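Side-chain contacts in peroxisomal membrane protein LPX1 (Saccharomyces cerevisiae, PDB 2Y6U), which hydrolyses acyl esters in the peroxisome, with lipase and phospholipase A activity: residues Y38-A41 with E42-R45; N113-D116 with G117-V121; G147-Q150 with A151-D155; I334-I337 with N338-H342. All blocks are in the same frame, centred on the assembly; numbering follows the deposited sequence. Where two conformers were deposited one is given.

Overall arrangement
Contacts 2 and 3 lie in the core of the alpha/beta-hydrolase fold, on adjoining helices 114-125 and 146-157. Their centres are about 9 Å apart, and they touch: Trp114 O takes a hydrogen bond from Gln150 NE2. Contact 4 is partly buried, on helix 330-347, its centre about 19 Å from that of contact 3. Contact 1 is a surface turn after strand 35-40, about 30 Å from contact 2 between centres. The chemistry follows the place. Contact 3 is mostly backbone bonds and apolar side chains. Contact 2 adds a helix cap and an ion pair near the second subunit. Contact 4 combines ion pair, stack and apolar packing, whereas contact 1 has one serine hydroxyl bond and a methyl over an arginine.

Contact 1: Y38-A41 with E42-R45; sequences YTSA and ERQR
This is a local contact at the surface, an ST turn, where Ser40 and Thr39 meet Glu42 and Arg43 as the chain leaves strand 35-40 of the central alpha/beta-hydrolase sheet. That strand lies between 6-11 and 84-92, antiparallel to both. The loop that follows leads on to strand 51-58. The one hydrogen bond across the turn runs from Glu42 N to Ser40 OG. It is 2.8 Å long, with an N-H...O angle of 149°. The hydroxyl thus holds the first amide of 42-45 close to the strand end, and Ser40 OG also touches Glu42 CB at 3.4 Å. Residues 43-45 have helical backbone angles without a regular helix. One backbone bond, Arg45 N to Glu42 O (2.9 Å), closes this short bend.

Arg43 turns back along the strand. Its chain is extended from CG to NE, which carries the guanidinium as far as Thr39. There NE forms a salt bridge with Asp87 of the neighbouring strand 84-92. Thr39 places its methyl opposite its own backbone N (OG1 chi1 -58°). The methyl sits over one guanidinium face, toward its rim, with Thr39 CG2 lying 3.8 Å from Arg43 NH2.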
ATOM      1  N   TYR A  38      20.697   8.958   7.084  1.00 28.92           N
ATOM      2  CA  TYR A  38      21.477   9.795   7.960  1.00 28.66           C
ATOM      3  C   TYR A  38      20.989   9.558   9.362  1.00 30.84           C
ATOM      4  O   TYR A  38      19.793   9.735   9.651  1.00 29.34           O
ATOM      5  CB  TYR A  38      21.332  11.275   7.562  1.00 28.91           C
ATOM      6  CG  TYR A  38      22.026  11.574   6.257  1.00 27.58           C
ATOM      7  CD1 TYR A  38      21.353  11.421   5.051  1.00 29.84           C
ATOM      8  CD2 TYR A  38      23.339  11.939   6.218  1.00 31.52           C
ATOM      9  CE1 TYR A  38      21.997  11.666   3.825  1.00 26.93           C
ATOM     10  CE2 TYR A  38      23.973  12.228   5.003  1.00 31.45           C
ATOM     11  CZ  TYR A  38      23.285  12.128   3.828  1.00 31.73           C
ATOM     12  OH  TYR A  38      23.913  12.382   2.627  1.00 33.29           O
ATOM     13  N   THR A  39      21.899   9.168  10.265  1.00 30.00           N
ATOM     14  CA  THR A  39      21.539   8.867  11.651  1.00 34.72           C
ATOM     15  C   THR A  39      22.261   9.780  12.658  1.00 37.21           C
ATOM     16  O   THR A  39      23.463  10.008  12.579  1.00 35.70           O
ATOM     17  CB  THR A  39      21.831   7.359  11.973  1.00 36.12           C
ATOM     18  OG1 THR A  39      21.062   6.630  11.021  1.00 35.05           O
ATOM     19  CG2 THR A  39      21.304   7.000  13.292  1.00 43.21           C
ATOM     20  N   SER A  40      21.494  10.245  13.626  1.00 40.50           N
ATOM     21  CA  SER A  40      22.011  11.144  14.649  1.00 45.61           C
ATOM     22  C   SER A  40      23.013  10.382  15.449  1.00 49.34           C
ATOM     23  O   SER A  40      22.903   9.167  15.688  1.00 50.75           O
ATOM     24  CB  SER A  40      20.902  11.707  15.526  1.00 44.74           C
ATOM     25  OG  SER A  40      21.294  11.895  16.844  1.00 53.85           O
ATOM     26  N   ALA A  41      24.051  11.133  15.771  1.00 55.42           N
ATOM     27  CA  ALA A  41      25.156  10.729  16.611  1.00 59.68           C
ATOM     28  C   ALA A  41      24.904  11.330  18.047  1.00 63.36           C
ATOM     29  O   ALA A  41      25.766  11.243  18.905  1.00 65.46           O
ATOM     30  CB  ALA A  41      26.438  11.311  15.998  1.00 61.13           C
ATOM     31  N   GLU A  42      23.749  11.997  18.243  1.00 64.37           N
ATOM     32  CA  GLU A  42      23.354  12.704  19.503  0.50 67.01           C
ATOM     33  C   GLU A  42      22.507  11.830  20.460  1.00 68.86           C
ATOM     34  O   GLU A  42      21.950  12.353  21.472  1.00 70.93           O
ATOM     35  CB  GLU A  42      22.564  14.017  19.162  0.50 66.00           C
ATOM     36  CG  GLU A  42      22.206  15.007  20.360  0.50 68.42           C
ATOM     37  CD  GLU A  42      20.665  15.159  20.635  0.50 67.28           C
ATOM     38  OE1 GLU A  42      19.882  14.409  20.027  0.50 60.26           O
ATOM     39  OE2 GLU A  42      20.255  16.010  21.464  0.50 65.75           O
ATOM     40  N   ARG A  43      22.399  10.512  20.196  1.00 69.53           N
ATOM     41  CA  ARG A  43      21.463   9.642  20.942  1.00 72.12           C
ATOM     42  C   ARG A  43      21.788   9.465  22.427  1.00 76.97           C
ATOM     43  O   ARG A  43      20.936   9.106  23.235  1.00 78.65           O
ATOM     44  CB  ARG A  43      21.311   8.287  20.258  1.00 71.23           C
ATOM     45  CG  ARG A  43      20.513   8.349  18.938  1.00 68.38           C
ATOM     46  CD  ARG A  43      20.502   6.961  18.281  1.00 66.08           C
ATOM     47  NE  ARG A  43      19.588   6.782  17.140  1.00 63.97           N
ATOM     48  CZ  ARG A  43      19.443   5.606  16.509  1.00 63.57           C
ATOM     49  NH1 ARG A  43      20.145   4.534  16.947  1.00 67.32           N
ATOM     50  NH2 ARG A  43      18.603   5.462  15.474  1.00 55.59           N
ATOM     51  N   GLN A  44      23.016   9.743  22.811  1.00 80.19           N
ATOM     52  CA  GLN A  44      23.350   9.723  24.226  1.00 84.76           C
ATOM     53  C   GLN A  44      22.885  11.012  24.977  1.00 86.78           C
ATOM     54  O   GLN A  44      22.705  10.989  26.204  1.00 89.30           O
ATOM     55  CB  GLN A  44      24.836   9.343  24.422  1.00 86.88           C
ATOM     56  CG  GLN A  44      25.963  10.246  23.822  1.00 86.60           C
ATOM     57  CD  GLN A  44      25.639  11.020  22.537  1.00 83.97           C
ATOM     58  OE1 GLN A  44      25.264  10.441  21.470  1.00 77.19           O
ATOM     59  NE2 GLN A  44      25.819  12.352  22.622  1.00 81.85           N
ATOM     60  N   ARG A  45      22.650  12.107  24.241  1.00 86.16           N
ATOM     61  CA  ARG A  45      21.995  13.322  24.798  1.00 88.10           C
ATOM     62  C   ARG A  45      20.454  13.214  24.934  1.00 87.90           C
ATOM     63  O   ARG A  45      19.842  14.060  25.615  1.00 89.14           O
ATOM     64  CB  ARG A  45      22.287  14.574  23.949  1.00 86.88           C
ATOM     65  CG  ARG A  45      23.706  15.142  24.003  1.00 89.94           C
ATOM     66  CD  ARG A  45      23.853  16.293  22.991  1.00 90.97           C
ATOM     67  NE  ARG A  45      24.828  17.318  23.393  1.00 96.15           N
ATOM     68  CZ  ARG A  45      25.461  18.154  22.554  1.00 96.95           C
ATOM     69  NH1 ARG A  45      25.261  18.115  21.229  1.00 93.97           N
ATOM     70  NH2 ARG A  45      26.328  19.035  23.043  1.00 98.88           N
TER

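Contact 2: N113-D116 with G117-V121; sequences NWID and GARDV
Arg119 lays its guanidinium over the methyl CG2 of Ile115, one turn earlier in helix 114-125 of the alpha/beta-hydrolase fold. Ile115 CG2 lies 3.6 Å from Arg119 NH1, on one face of the group. The Arg119 chain bends at chi3 (-91°), and this turns its end back toward the start of the helix. At the guanidinium edge it meets Asp116. Arg119 NH2 donates to Asp116 OD1 at 2.7 Å in a salt bridge. The oxygen uses its anti lone pair and lies in the guanidinium plane, while the carboxylate plane is turned 59° away. Asp116 OD2 has a second partner, the backbone N of Ala20, so both carboxylate oxygens are engaged.

Arg119 NH1 bonds to Leu157 O of the second subunit. The ion pair therefore sits beside the subunit interface. Ala118 packs on Ala153 of helix 146-157. Asp120 makes a hydrogen bond to Ser16 and a salt bridge to Arg19.

Regular backbone bonds run from Gly117 N to Asn113 O through Asp120 N to Asp116 O. Asn113 is the N-cap. Its OD1 accepts from two amides of the first turn. The bond from Ile115 N is weak. The firmer one comes from Asp116 N to Asn113 OD1 at 3.1 Å, with the donor above the carbonyl plane.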
ATOM      1  N   ASN A 113       5.076   5.268 -12.967  1.00 24.15           N
ATOM      2  CA  ASN A 113       3.803   5.591 -12.349  1.00 21.89           C
ATOM      3  C   ASN A 113       4.191   6.149 -10.949  1.00 21.55           C
ATOM      4  O   ASN A 113       4.830   5.461 -10.111  1.00 22.72           O
ATOM      5  CB  ASN A 113       2.957   4.295 -12.257  1.00 20.98           C
ATOM      6  CG  ASN A 113       1.666   4.494 -11.504  1.00 25.32           C
ATOM      7  OD1 ASN A 113       1.726   4.927 -10.319  1.00 25.13           O
ATOM      8  ND2 ASN A 113       0.532   4.115 -12.089  1.00 22.62           N
ATOM      9  N   TRP A 114       3.818   7.377 -10.642  1.00 20.12           N
ATOM     10  CA  TRP A 114       4.364   8.018  -9.437  1.00 20.75           C
ATOM     11  C   TRP A 114       3.823   7.324  -8.187  1.00 20.34           C
ATOM     12  O   TRP A 114       4.467   7.436  -7.122  1.00 22.24           O
ATOM     13  CB  TRP A 114       3.993   9.495  -9.391  1.00 22.46           C
ATOM     14  CG  TRP A 114       4.599  10.349 -10.431  1.00 21.86           C
ATOM     15  CD1 TRP A 114       5.451   9.958 -11.446  1.00 24.88           C
ATOM     16  CD2 TRP A 114       4.471  11.730 -10.526  1.00 23.50           C
ATOM     17  NE1 TRP A 114       5.756  11.031 -12.240  1.00 25.44           N
ATOM     18  CE2 TRP A 114       5.259  12.152 -11.656  1.00 25.47           C
ATOM     19  CE3 TRP A 114       3.760  12.695  -9.806  1.00 23.46           C
ATOM     20  CZ2 TRP A 114       5.318  13.465 -12.053  1.00 26.80           C
ATOM     21  CZ3 TRP A 114       3.893  13.992 -10.127  1.00 28.23           C
ATOM     22  CH2 TRP A 114       4.619  14.392 -11.325  1.00 29.71           C
ATOM     23  N   ILE A 115       2.666   6.643  -8.300  1.00 21.20           N
ATOM     24  CA  ILE A 115       2.092   5.887  -7.178  1.00 20.81           C
ATOM     25  C   ILE A 115       2.972   4.653  -6.851  1.00 21.55           C
ATOM     26  O   ILE A 115       3.195   4.322  -5.684  1.00 20.85           O
ATOM     27  CB  ILE A 115       0.665   5.547  -7.339  1.00 20.79           C
ATOM     28  CG1 ILE A 115      -0.212   6.814  -7.568  1.00 22.34           C
ATOM     29  CG2 ILE A 115       0.149   4.777  -6.032  1.00 19.61           C
ATOM     30  CD1 ILE A 115      -1.631   6.547  -7.960  1.00 24.37           C
ATOM     31  N   ASP A 116       3.458   3.976  -7.872  1.00 21.34           N
ATOM     32  CA  ASP A 116       4.505   2.909  -7.695  1.00 21.57           C
ATOM     33  C   ASP A 116       5.702   3.513  -6.929  1.00 20.92           C
ATOM     34  O   ASP A 116       6.236   2.894  -5.999  1.00 20.79           O
ATOM     35  CB  ASP A 116       5.010   2.374  -9.010  1.00 22.69           C
ATOM     36  CG  ASP A 116       3.980   1.588  -9.796  1.00 25.59           C
ATOM     37  OD1 ASP A 116       2.812   1.391  -9.377  1.00 26.94           O
ATOM     38  OD2 ASP A 116       4.336   1.201 -10.983  1.00 24.63           O
ATOM     39  N   GLY A 117       6.140   4.697  -7.322  1.00 21.11           N
ATOM     40  CA  GLY A 117       7.217   5.368  -6.630  1.00 19.84           C
ATOM     41  C   GLY A 117       6.871   5.665  -5.127  1.00 21.12           C
ATOM     42  O   GLY A 117       7.720   5.562  -4.269  1.00 22.24           O
ATOM     43  N   ALA A 118       5.610   6.033  -4.826  1.00 20.07           N
ATOM     44  CA  ALA A 118       5.170   6.133  -3.446  1.00 19.68           C
ATOM     45  C   ALA A 118       5.190   4.825  -2.715  1.00 19.28           C
ATOM     46  O   ALA A 118       5.644   4.760  -1.522  1.00 18.57           O
ATOM     47  CB  ALA A 118       3.772   6.838  -3.314  1.00 18.31           C
ATOM     48  N   ARG A 119       4.783   3.749  -3.364  1.00 18.30           N
ATOM     49  CA  ARG A 119       5.000   2.444  -2.780  1.00 19.53           C
ATOM     50  C   ARG A 119       6.509   2.140  -2.432  1.00 19.10           C
ATOM     51  O   ARG A 119       6.793   1.444  -1.420  1.00 21.07           O
ATOM     52  CB  ARG A 119       4.356   1.281  -3.606  1.00 21.30           C
ATOM     53  CG  ARG A 119       2.821   1.280  -3.622  1.00 22.70           C
ATOM     54  CD  ARG A 119       2.035   0.042  -4.151  1.00 22.26           C
ATOM     55  NE  ARG A 119       1.892   0.385  -5.546  1.00 32.67           N
ATOM     56  CZ  ARG A 119       0.871   0.955  -6.124  1.00 33.27           C
ATOM     57  NH1 ARG A 119      -0.204   1.228  -5.553  1.00 36.37           N
ATOM     58  NH2 ARG A 119       1.027   1.351  -7.330  1.00 38.62           N
ATOM     59  N   ASP A 120       7.408   2.592  -3.269  1.00 20.61           N
ATOM     60  CA  ASP A 120       8.854   2.429  -3.007  1.00 20.51           C
ATOM     61  C   ASP A 120       9.281   3.179  -1.729  1.00 20.77           C
ATOM     62  O   ASP A 120      10.009   2.649  -0.880  1.00 20.82           O
ATOM     63  CB  ASP A 120       9.632   2.976  -4.200  1.00 21.01           C
ATOM     64  CG  ASP A 120       9.428   2.104  -5.470  1.00 20.38           C
ATOM     65  OD1 ASP A 120       9.054   0.915  -5.337  1.00 23.99           O
ATOM     66  OD2 ASP A 120       9.603   2.666  -6.576  1.00 24.01           O
ATOM     67  N   VAL A 121       8.743   4.403  -1.592  1.00 21.40           N
ATOM     68  CA  VAL A 121       9.006   5.239  -0.466  1.00 20.63           C
ATOM     69  C   VAL A 121       8.530   4.520   0.755  1.00 22.23           C
ATOM     70  O   VAL A 121       9.223   4.488   1.803  1.00 21.11           O
ATOM     71  CB  VAL A 121       8.386   6.598  -0.591  1.00 20.37           C
ATOM     72  CG1 VAL A 121       8.557   7.398   0.778  1.00 20.47           C
ATOM     73  CG2 VAL A 121       9.094   7.447  -1.769  1.00 18.76           C
TER

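Contact 3: G147-Q150 with A151-D155; sequences GGFQ and ALACD
Four successive backbone bonds of alpha-helical spacing join 147-150 to 151-155, from Ala151 N to Gly147 O (2.8 Å) through Cys154 N to Gln150 O (2.8 Å). The bond from Leu152 N to Gly148 O is longer, 3.3 Å, but nearly straight at 176°.

Side chains meet mainly at one place. Phe149 CE1 approaches Ala153 CB at 4.4 Å, and the methyl stands obliquely to the ring. Phe149 CG is anti to the backbone N (chi1 -180°), and the ring leans out from the helix beside this alanine. Elsewhere side chains lie against carbonyls. Ala151 CB is 3.6 Å from Gly147 O, and Leu152 CB is 3.5 Å from Phe149 O. Cys154 CB touches Gln150 O at 3.5 Å. Gln150 is extended beyond CG, and its NE2 donates to Trp114 O of helix 114-125.

Gly147 belongs to a Gly-X-Ser-X-Gly sequence with Gly143 and Ser145. This is consistent with the nucleophile elbow of alpha/beta hydrolases, which turns from strand 137-144 into this helix.

Helix 146-157 is the helix of a beta-alpha-beta unit between strands 137-144 and 164-168. Ala151 and Leu152 rest on Leu167 of the second strand. Ala153 and Cys154 face Ala118 and Val121 of helix 114-125, while Phe149 meets the Trp114 ring edge-to-face (T-shaped) and also touches Leu276 of helix 273-279.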
ATOM      1  N   GLY A 147       7.677  14.619  -5.817  1.00 22.52           N
ATOM      2  CA  GLY A 147       7.848  14.172  -4.456  1.00 21.85           C
ATOM      3  C   GLY A 147       6.718  14.625  -3.552  1.00 22.28           C
ATOM      4  O   GLY A 147       6.353  13.951  -2.603  1.00 21.68           O
ATOM      5  N   GLY A 148       6.136  15.759  -3.884  1.00 21.24           N
ATOM      6  CA  GLY A 148       4.972  16.282  -3.161  1.00 21.29           C
ATOM      7  C   GLY A 148       3.768  15.440  -3.463  1.00 21.64           C
ATOM      8  O   GLY A 148       2.992  15.110  -2.541  1.00 21.89           O
ATOM      9  N   PHE A 149       3.536  15.199  -4.749  1.00 21.08           N
ATOM     10  CA  PHE A 149       2.480  14.203  -5.111  1.00 22.05           C
ATOM     11  C   PHE A 149       2.700  12.925  -4.260  1.00 22.63           C
ATOM     12  O   PHE A 149       1.729  12.329  -3.721  1.00 20.40           O
ATOM     13  CB  PHE A 149       2.551  13.912  -6.603  1.00 22.08           C
ATOM     14  CG  PHE A 149       1.545  12.927  -7.118  1.00 19.61           C
ATOM     15  CD1 PHE A 149       1.712  11.541  -6.860  1.00 19.38           C
ATOM     16  CD2 PHE A 149       0.454  13.347  -7.874  1.00 22.99           C
ATOM     17  CE1 PHE A 149       0.784  10.626  -7.376  1.00 21.49           C
ATOM     18  CE2 PHE A 149      -0.459  12.451  -8.394  1.00 25.48           C
ATOM     19  CZ  PHE A 149      -0.309  11.072  -8.145  1.00 22.52           C
ATOM     20  N   GLN A 150       3.933  12.411  -4.273  1.00 20.82           N
ATOM     21  CA  GLN A 150       4.241  11.136  -3.610  1.00 19.65           C
ATOM     22  C   GLN A 150       4.084  11.146  -2.114  1.00 19.07           C
ATOM     23  O   GLN A 150       3.616  10.182  -1.575  1.00 19.90           O
ATOM     24  CB  GLN A 150       5.603  10.622  -4.039  1.00 21.09           C
ATOM     25  CG  GLN A 150       5.622  10.289  -5.529  1.00 19.39           C
ATOM     26  CD  GLN A 150       6.992   9.885  -6.003  1.00 22.37           C
ATOM     27  OE1 GLN A 150       7.987  10.521  -5.647  1.00 23.59           O
ATOM     28  NE2 GLN A 150       7.055   8.880  -6.846  1.00 20.46           N
ATOM     29  N   ALA A 151       4.337  12.294  -1.495  1.00 19.79           N
ATOM     30  CA  ALA A 151       4.071  12.468  -0.054  1.00 21.27           C
ATOM     31  C   ALA A 151       2.597  12.225   0.255  1.00 21.22           C
ATOM     32  O   ALA A 151       2.263  11.545   1.192  1.00 20.15           O
ATOM     33  CB  ALA A 151       4.516  13.866   0.435  1.00 20.57           C
ATOM     34  N   LEU A 152       1.723  12.902  -0.494  1.00 20.12           N
ATOM     35  CA  LEU A 152       0.286  12.678  -0.390  1.00 21.41           C
ATOM     36  C   LEU A 152      -0.134  11.223  -0.630  1.00 20.06           C
ATOM     37  O   LEU A 152      -0.883  10.637   0.158  1.00 20.08           O
ATOM     38  CB  LEU A 152      -0.469  13.602  -1.371  1.00 18.91           C
ATOM     39  CG  LEU A 152      -0.442  15.073  -1.081  1.00 23.46           C
ATOM     40  CD1 LEU A 152      -0.882  15.942  -2.329  1.00 21.07           C
ATOM     41  CD2 LEU A 152      -1.351  15.368   0.169  1.00 22.27           C
ATOM     42  N   ALA A 153       0.432  10.612  -1.676  1.00 19.43           N
ATOM     43  CA  ALA A 153       0.093   9.241  -1.988  1.00 21.02           C
ATOM     44  C   ALA A 153       0.561   8.270  -0.920  1.00 20.52           C
ATOM     45  O   ALA A 153      -0.133   7.311  -0.633  1.00 20.32           O
ATOM     46  CB  ALA A 153       0.649   8.822  -3.390  1.00 19.39           C
ATOM     47  N   CYS A 154       1.714   8.562  -0.313  1.00 19.82           N
ATOM     48  CA  CYS A 154       2.156   7.785   0.838  1.00 21.23           C
ATOM     49  C   CYS A 154       1.128   7.747   1.917  1.00 19.49           C
ATOM     50  O   CYS A 154       0.822   6.659   2.452  1.00 19.44           O
ATOM     51  CB  CYS A 154       3.448   8.355   1.461  1.00 20.85           C
ATOM     52  SG  CYS A 154       4.933   7.919   0.428  1.00 23.85           S
ATOM     53  N   ASP A 155       0.587   8.876   2.259  1.00 19.45           N
ATOM     54  CA  ASP A 155      -0.426   8.903   3.345  1.00 20.58           C
ATOM     55  C   ASP A 155      -1.681   8.184   2.951  1.00 22.99           C
ATOM     56  O   ASP A 155      -2.297   7.467   3.788  1.00 22.14           O
ATOM     57  CB  ASP A 155      -0.721  10.324   3.794  1.00 22.80           C
ATOM     58  CG  ASP A 155      -1.553  10.358   5.095  1.00 23.56           C
ATOM     59  OD1 ASP A 155      -0.931  10.027   6.136  1.00 26.02           O
ATOM     60  OD2 ASP A 155      -2.796  10.566   5.026  1.00 26.09           O
TER

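Contact 4: I334-I337 with N338-H342; sequences IERI and NHHIH
Arg336 folds back twice, at chi2 (-84°) and chi3 (84°), while His339 sets its ring anti to its backbone N. These torsions bring the guanidinium flat onto one face of the imidazole. The centres are 4.4 Å apart and the planes only 16° off parallel. Arg336 NH2 lies over the ring toward its rim, 3.6 Å from His339 CG.

Glu335 fixes the guanidinium from its edge. Arg336 NE reaches Glu335 OE1 at 2.8 Å, and Arg336 NH2 reaches Glu335 OE2 at 2.9 Å. This side-on, two-nitrogen grip is a salt bridge lying close to the guanidinium plane. It would probably steady the group above the ring. The third nitrogen, NH1, pairs with Asp316 of strand 313-318.

All this lies on helix 330-347, which packs against the central sheet of the alpha/beta-hydrolase fold. Here Asp316 serves two residues, since His340 NE2 bonds to its other oxygen. The His340 ring stands steeply to the guanidinium.

Toward strand 164-168 the contact is apolar. Ile337 and Ile341 run side by side, with Ile337 CG2 3.6 Å from Ile341 CD1. They meet Ile166 and Leu164 of that strand. On the face toward the loop at Arg74, Asn338 lies alongside Ile334. Asn338 ND2 is 3.6 Å from Ile334 CG2, and that ND2 donates to Arg74 O.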
ATOM      1  N   ILE A 334      14.065  26.201   4.189  1.00 31.66           N
ATOM      2  CA  ILE A 334      14.488  25.560   5.411  1.00 32.08           C
ATOM      3  C   ILE A 334      13.900  26.246   6.645  1.00 33.08           C
ATOM      4  O   ILE A 334      13.434  25.586   7.613  1.00 30.45           O
ATOM      5  CB  ILE A 334      16.000  25.524   5.457  1.00 32.32           C
ATOM      6  CG1 ILE A 334      16.526  24.529   4.437  1.00 30.68           C
ATOM      7  CG2 ILE A 334      16.540  25.217   6.882  1.00 33.55           C
ATOM      8  CD1 ILE A 334      18.051  24.744   4.079  1.00 34.17           C
ATOM      9  N   GLU A 335      13.858  27.575   6.585  1.00 34.32           N
ATOM     10  CA  GLU A 335      13.301  28.324   7.715  1.00 35.29           C
ATOM     11  C   GLU A 335      11.880  27.972   7.918  1.00 33.05           C
ATOM     12  O   GLU A 335      11.478  27.783   9.056  1.00 34.66           O
ATOM     13  CB  GLU A 335      13.473  29.833   7.582  1.00 37.30           C
ATOM     14  CG  GLU A 335      12.864  30.569   8.729  1.00 44.79           C
ATOM     15  CD  GLU A 335      11.305  30.815   8.596  1.00 51.71           C
ATOM     16  OE1 GLU A 335      10.737  30.776   7.456  1.00 53.65           O
ATOM     17  OE2 GLU A 335      10.653  31.084   9.647  1.00 52.91           O
ATOM     18  N   ARG A 336      11.132  27.757   6.828  1.00 31.60           N
ATOM     19  CA  ARG A 336       9.788  27.269   6.969  1.00 31.85           C
ATOM     20  C   ARG A 336       9.648  25.853   7.487  1.00 29.75           C
ATOM     21  O   ARG A 336       8.823  25.587   8.341  1.00 32.09           O
ATOM     22  CB  ARG A 336       8.976  27.386   5.670  1.00 30.58           C
ATOM     23  CG  ARG A 336       8.846  28.769   5.148  1.00 34.14           C
ATOM     24  CD  ARG A 336       7.677  29.491   5.848  1.00 39.68           C
ATOM     25  NE  ARG A 336       8.058  30.072   7.096  1.00 36.88           N
ATOM     26  CZ  ARG A 336       7.225  30.381   8.093  1.00 42.42           C
ATOM     27  NH1 ARG A 336       5.844  30.238   8.046  1.00 39.69           N
ATOM     28  NH2 ARG A 336       7.791  30.904   9.154  1.00 42.08           N
ATOM     29  N   ILE A 337      10.408  24.953   6.939  1.00 29.45           N
ATOM     30  CA  ILE A 337      10.351  23.579   7.353  1.00 27.72           C
ATOM     31  C   ILE A 337      10.667  23.517   8.891  1.00 29.42           C
ATOM     32  O   ILE A 337       9.919  22.893   9.685  1.00 29.11           O
ATOM     33  CB  ILE A 337      11.386  22.757   6.608  1.00 26.79           C
ATOM     34  CG1 ILE A 337      11.030  22.592   5.113  1.00 27.77           C
ATOM     35  CG2 ILE A 337      11.635  21.418   7.352  1.00 26.11           C
ATOM     36  CD1 ILE A 337      12.087  21.897   4.218  1.00 27.39           C
ATOM     37  N   ASN A 338      11.683  24.250   9.333  1.00 30.14           N
ATOM     38  CA  ASN A 338      12.032  24.222  10.766  1.00 32.10           C
ATOM     39  C   ASN A 338      10.909  24.789  11.635  1.00 33.44           C
ATOM     40  O   ASN A 338      10.611  24.286  12.719  1.00 33.28           O
ATOM     41  CB  ASN A 338      13.333  24.971  11.017  1.00 34.22           C
ATOM     42  CG  ASN A 338      14.547  24.227  10.456  1.00 36.46           C
ATOM     43  OD1 ASN A 338      14.426  23.019  10.091  1.00 36.48           O
ATOM     44  ND2 ASN A 338      15.663  24.925  10.325  1.00 34.44           N
ATOM     45  N   HIS A 339      10.338  25.910  11.179  1.00 32.59           N
ATOM     46  CA  HIS A 339       9.257  26.531  11.885  1.00 33.96           C
ATOM     47  C   HIS A 339       8.125  25.540  12.070  1.00 30.78           C
ATOM     48  O   HIS A 339       7.603  25.319  13.193  1.00 33.42           O
ATOM     49  CB  HIS A 339       8.749  27.790  11.092  1.00 32.98           C
ATOM     50  CG  HIS A 339       7.466  28.329  11.627  1.00 38.15           C
ATOM     51  ND1 HIS A 339       7.412  29.042  12.803  1.00 43.36           N
ATOM     52  CD2 HIS A 339       6.182  28.232  11.178  1.00 36.71           C
ATOM     53  CE1 HIS A 339       6.160  29.404  13.038  1.00 45.17           C
ATOM     54  NE2 HIS A 339       5.393  28.897  12.088  1.00 42.86           N
ATOM     55  N   HIS A 340       7.725  24.909  10.975  1.00 31.46           N
ATOM     56  CA  HIS A 340       6.550  24.051  11.049  1.00 29.94           C
ATOM     57  C   HIS A 340       6.798  22.804  11.837  1.00 30.08           C
ATOM     58  O   HIS A 340       5.929  22.337  12.564  1.00 32.80           O
ATOM     59  CB  HIS A 340       5.967  23.740   9.682  1.00 29.49           C
ATOM     60  CG  HIS A 340       5.341  24.913   9.040  1.00 27.36           C
ATOM     61  ND1 HIS A 340       4.239  25.556   9.570  1.00 32.01           N
ATOM     62  CD2 HIS A 340       5.738  25.635   7.970  1.00 29.71           C
ATOM     63  CE1 HIS A 340       3.967  26.614   8.814  1.00 35.72           C
ATOM     64  NE2 HIS A 340       4.843  26.660   7.816  1.00 29.30           N
ATOM     65  N   ILE A 341       7.970  22.243  11.734  1.00 29.90           N
ATOM     66  CA  ILE A 341       8.264  21.052  12.556  1.00 29.95           C
ATOM     67  C   ILE A 341       8.286  21.388  14.025  1.00 32.35           C
ATOM     68  O   ILE A 341       7.744  20.666  14.903  1.00 32.02           O
ATOM     69  CB  ILE A 341       9.664  20.457  12.138  1.00 30.75           C
ATOM     70  CG1 ILE A 341       9.558  19.807  10.711  1.00 29.77           C
ATOM     71  CG2 ILE A 341      10.153  19.446  13.168  1.00 33.64           C
ATOM     72  CD1 ILE A 341      10.971  19.276  10.217  1.00 28.71           C
ATOM     73  N   HIS A 342       8.925  22.522  14.354  1.00 32.63           N
ATOM     74  CA  HIS A 342       8.937  22.948  15.749  1.00 35.97           C
ATOM     75  C   HIS A 342       7.528  23.157  16.305  1.00 37.24           C
ATOM     76  O   HIS A 342       7.197  22.643  17.379  1.00 39.99           O
ATOM     77  CB  HIS A 342       9.725  24.277  15.887  1.00 38.41           C
ATOM     78  CG  HIS A 342       9.789  24.806  17.277  1.00 43.18           C
ATOM     79  ND1 HIS A 342      10.650  24.296  18.222  1.00 50.25           N
ATOM     80  CD2 HIS A 342       9.125  25.823  17.878  1.00 47.28           C
ATOM     81  CE1 HIS A 342      10.519  24.987  19.350  1.00 53.08           C
ATOM     82  NE2 HIS A 342       9.593  25.909  19.175  1.00 50.73           N
TER